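Local structure of protein F2 like fibronectin-binding protein (Streptococcus pneumoniae, 5A0N) at residues S110-M115 against Q144-R149. The protein is a pneumococcal surface adhesin whose N-terminal domain carries an internal thioester, the group through which such proteins probably attach covalently to host molecules. Residues are numbered along the deposited sequence; the frame is centred on the assembly and turned at random.
Sequences SRLSYM and QYEIWR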
ATOM      1  N   SER A 110       3.282   7.049   6.564  1.00  7.81           N
ATOM      2  CA  SER A 110       2.541   8.222   6.144  1.00  8.19           C
ATOM      3  C   SER A 110       3.310   8.997   5.081  1.00  8.19           C
ATOM      4  O   SER A 110       2.703   9.541   4.145  1.00  8.47           O
ATOM      5  CB  SER A 110       2.159   9.104   7.338  1.00  9.58           C
ATOM      6  OG  SER A 110       3.297   9.645   7.992  1.00 10.61           O
ATOM      7  N   ARG A 111       4.637   9.050   5.187  1.00  8.32           N
ATOM      8  CA  ARG A 111       5.458   9.681   4.150  1.00  8.40           C
ATOM      9  C   ARG A 111       5.429   8.915   2.816  1.00  8.05           C
ATOM     10  O   ARG A 111       5.247   9.507   1.759  1.00  8.61           O
ATOM     11  CB  ARG A 111       6.900   9.810   4.629  1.00  8.44           C
ATOM     12  CG  ARG A 111       7.076  10.925   5.640  1.00  8.81           C
ATOM     13  CD  ARG A 111       8.501  10.992   6.209  1.00  9.23           C
ATOM     14  NE  ARG A 111       8.665  12.194   7.023  1.00 10.28           N
ATOM     15  CZ  ARG A 111       8.762  13.403   6.503  1.00 10.36           C
ATOM     16  NH1 ARG A 111       8.987  13.603   5.209  1.00 10.10           N
ATOM     17  NH2 ARG A 111       8.702  14.444   7.298  1.00 13.51           N
ATOM     18  N   LEU A 112       5.622   7.610   2.876  1.00  7.55           N
ATOM     19  CA  LEU A 112       5.742   6.831   1.660  1.00  7.38           C
ATOM     20  C   LEU A 112       4.397   6.798   0.905  1.00  7.24           C
ATOM     21  O   LEU A 112       4.370   6.948  -0.318  1.00  7.79           O
ATOM     22  CB  LEU A 112       6.238   5.425   1.992  1.00  7.22           C
ATOM     23  CG  LEU A 112       7.730   5.357   2.353  1.00  7.81           C
ATOM     24  CD1 LEU A 112       8.056   4.071   3.068  1.00  8.45           C
ATOM     25  CD2 LEU A 112       8.584   5.553   1.120  1.00  8.39           C
ATOM     26  N   SER A 113       3.301   6.584   1.620  1.00  7.25           N
ATOM     27  CA  SER A 113       1.993   6.624   0.985  1.00  7.60           C
ATOM     28  C   SER A 113       1.696   7.997   0.401  1.00  7.98           C
ATOM     29  O   SER A 113       1.139   8.092  -0.711  1.00  8.36           O
ATOM     30  CB  SER A 113       0.913   6.111   1.924  1.00  7.78           C
ATOM     31  OG  SER A 113       0.786   6.926   3.074  1.00  8.02           O
ATOM     32  N   TYR A 114       2.090   9.064   1.095  1.00  7.77           N
ATOM     33  CA  TYR A 114       1.926  10.403   0.535  1.00  8.40           C
ATOM     34  C   TYR A 114       2.786  10.611  -0.707  1.00  7.95           C
ATOM     35  O   TYR A 114       2.380  11.320  -1.631  1.00  9.10           O
ATOM     36  CB  TYR A 114       2.254  11.442   1.607  1.00  9.44           C
ATOM     37  CG  TYR A 114       2.192  12.885   1.176  1.00  9.83           C
ATOM     38  CD1 TYR A 114       0.991  13.512   0.916  1.00 10.35           C
ATOM     39  CD2 TYR A 114       3.348  13.629   1.044  1.00 11.05           C
ATOM     40  CE1 TYR A 114       0.952  14.860   0.553  1.00 11.60           C
ATOM     41  CE2 TYR A 114       3.316  14.941   0.686  1.00 12.91           C
ATOM     42  CZ  TYR A 114       2.127  15.572   0.469  1.00 13.12           C
ATOM     43  OH  TYR A 114       2.168  16.901   0.119  1.00 18.12           O
ATOM     44  N   MET A 115       3.952   9.999  -0.754  0.50  7.89           N
ATOM     45  CA  MET A 115       4.755  10.133  -1.942  0.50  7.32           C
ATOM     46  C   MET A 115       4.079   9.476  -3.164  0.50  7.75           C
ATOM     47  O   MET A 115       4.209   9.984  -4.266  0.50  9.18           O
ATOM     48  CB  MET A 115       6.156   9.597  -1.683  0.50  6.64           C
ATOM     49  CG  MET A 115       6.923  10.409  -0.649  0.50  5.16           C
ATOM     50  SD  MET A 115       8.364   9.570   0.063  0.50  5.06           S
ATOM     51  CE  MET A 115       9.625   9.909  -1.180  0.50  7.57           C
ATOM     52  N   GLN A 144       5.651   0.166  -2.126  1.00  6.31           N
ATOM     53  CA  GLN A 144       5.237  -0.941  -1.287  1.00  5.90           C
ATOM     54  C   GLN A 144       6.436  -1.658  -0.669  1.00  6.09           C
ATOM     55  O   GLN A 144       6.396  -2.020   0.505  1.00  6.69           O
ATOM     56  CB  GLN A 144       4.375  -1.904  -2.084  1.00  6.80           C
ATOM     57  CG  GLN A 144       3.955  -3.158  -1.318  1.00  6.45           C
ATOM     58  CD  GLN A 144       2.994  -2.872  -0.210  1.00  6.16           C
ATOM     59  OE1 GLN A 144       1.769  -2.894  -0.412  1.00  6.83           O
ATOM     60  NE2 GLN A 144       3.521  -2.659   0.993  1.00  7.10           N
ATOM     61  N   TYR A 145       7.450  -1.955  -1.457  1.00  6.48           N
ATOM     62  CA  TYR A 145       8.642  -2.606  -0.917  1.00  6.68           C
ATOM     63  C   TYR A 145       9.311  -1.729   0.132  1.00  7.29           C
ATOM     64  O   TYR A 145       9.794  -2.264   1.150  1.00  8.06           O
ATOM     65  CB  TYR A 145       9.626  -3.072  -1.997  1.00  7.41           C
ATOM     66  CG  TYR A 145       9.169  -4.368  -2.622  1.00  7.74           C
ATOM     67  CD1 TYR A 145       9.297  -5.565  -1.919  1.00  8.31           C
ATOM     68  CD2 TYR A 145       8.568  -4.403  -3.880  1.00  8.79           C
ATOM     69  CE1 TYR A 145       8.816  -6.767  -2.451  1.00  9.00           C
ATOM     70  CE2 TYR A 145       8.089  -5.601  -4.407  1.00  9.74           C
ATOM     71  CZ  TYR A 145       8.209  -6.769  -3.686  1.00  9.06           C
ATOM     72  OH  TYR A 145       7.716  -7.953  -4.158  1.00 10.85           O
ATOM     73  N   GLU A 146       9.337  -0.410  -0.058  1.00  6.74           N
ATOM     74  CA  GLU A 146       9.947   0.431   0.950  1.00  7.36           C
ATOM     75  C   GLU A 146       9.095   0.532   2.209  1.00  7.40           C
ATOM     76  O   GLU A 146       9.651   0.594   3.311  1.00  8.27           O
ATOM     77  CB  GLU A 146      10.337   1.785   0.385  1.00  7.61           C
ATOM     78  CG  GLU A 146      11.476   2.471   1.164  1.00  7.92           C
ATOM     79  CD  GLU A 146      12.839   1.810   1.056  1.00  8.02           C
ATOM     80  OE1 GLU A 146      12.927   0.666   0.549  1.00  9.30           O
ATOM     81  OE2 GLU A 146      13.833   2.441   1.474  1.00  8.65           O
ATOM     82  N   ILE A 147       7.766   0.461   2.080  1.00  6.43           N
ATOM     83  CA  ILE A 147       6.937   0.340   3.270  1.00  7.13           C
ATOM     84  C   ILE A 147       7.321  -0.902   4.059  1.00  7.11           C
ATOM     85  O   ILE A 147       7.462  -0.841   5.293  1.00  8.11           O
ATOM     86  CB  ILE A 147       5.441   0.407   2.907  1.00  6.58           C
ATOM     87  CG1 ILE A 147       5.113   1.848   2.523  1.00  7.41           C
ATOM     88  CG2 ILE A 147       4.538  -0.136   4.012  1.00  7.58           C
ATOM     89  CD1 ILE A 147       3.725   2.053   1.925  1.00  8.03           C
ATOM     90  N   TRP A 148       7.506  -2.023   3.362  1.00  6.79           N
ATOM     91  CA  TRP A 148       7.880  -3.288   3.995  1.00  6.96           C
ATOM     92  C   TRP A 148       9.294  -3.278   4.581  1.00  7.44           C
ATOM     93  O   TRP A 148       9.573  -4.043   5.504  1.00  8.07           O
ATOM     94  CB  TRP A 148       7.752  -4.450   2.998  1.00  6.84           C
ATOM     95  CG  TRP A 148       6.360  -4.832   2.693  1.00  6.86           C
ATOM     96  CD1 TRP A 148       5.281  -4.719   3.492  1.00  7.53           C
ATOM     97  CD2 TRP A 148       5.904  -5.461   1.477  1.00  6.89           C
ATOM     98  NE1 TRP A 148       4.165  -5.270   2.867  1.00  7.61           N
ATOM     99  CE2 TRP A 148       4.529  -5.703   1.611  1.00  6.92           C
ATOM    100  CE3 TRP A 148       6.528  -5.815   0.283  1.00  7.14           C
ATOM    101  CZ2 TRP A 148       3.770  -6.312   0.601  1.00  7.31           C
ATOM    102  CZ3 TRP A 148       5.778  -6.355  -0.718  1.00  7.05           C
ATOM    103  CH2 TRP A 148       4.415  -6.612  -0.559  1.00  7.97           C
ATOM    104  N   ARG A 149      10.169  -2.406   4.103  1.00  7.54           N
ATOM    105  CA  ARG A 149      11.465  -2.221   4.774  1.00  8.04           C
ATOM    106  C   ARG A 149      11.227  -1.871   6.230  1.00  8.59           C
ATOM    107  O   ARG A 149      11.924  -2.374   7.110  1.00  9.80           O
ATOM    108  CB  ARG A 149      12.253  -1.107   4.085  1.00  8.59           C
ATOM    109  CG  ARG A 149      13.558  -0.758   4.789  1.00  8.62           C
ATOM    110  CD  ARG A 149      14.323   0.309   4.052  1.00  8.50           C
ATOM    111  NE  ARG A 149      15.534   0.683   4.754  1.00  8.67           N
ATOM    112  CZ  ARG A 149      16.324   1.678   4.380  1.00  9.18           C
ATOM    113  NH1 ARG A 149      16.102   2.328   3.267  1.00  9.86           N
ATOM    114  NH2 ARG A 149      17.397   1.986   5.103  1.00 10.88           N
TER
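Leu112 and Ile147 form the closest CA pair between segments 110-115 and 144-149, with Leu112 CA 6.8 Å from Ile147 CA. The segments are inclined to each other and run in broadly opposite directions, 110-115 on helix 105-118 and 144-149 on helix 132-152.

Leu112 points at the second helix and does most of the reaching. Its CG lies anti to the carbonyl carbon (chi1 -74°), and CD1 settles on the backbone between Glu146 and Ile147, 3.8 Å from Glu146 C and as near to Ile147 N. From there CD1 also meets Ile147 CG1 at 3.7 Å. Ile147 answers with the flank of its longer branch: CG1 lies 3.8 Å from Leu112 CB, and the two side chains lie alongside, each running past the other toward the opposite helix.

Besides its backbone carbon, Glu146 offers CB of its side chain, a looser 4.2 Å from Leu112 CD1. The chain then bends at chi2 (68°) and carries the carboxylate away from helix 105-118. There Glu146 OE2 accepts a hydrogen bond, part of a salt bridge, from Arg149 NH1 at 2.9 Å, on its syn side though 29° out of the carboxylate plane. Arg180 NE forms a second salt bridge to the same oxygen, tying in helix 170-182, whose Ile179 touches both Leu112 and Glu146. Phe55 of strand 55-56 packs against Ile147.

The join is thus a small, buried apolar contact in the helical part of this thioester domain. Hydrocarbon meets hydrocarbon and backbone between the helices, while the Glu146 charge is turned aside and met by two arginines, which would probably keep it ionised.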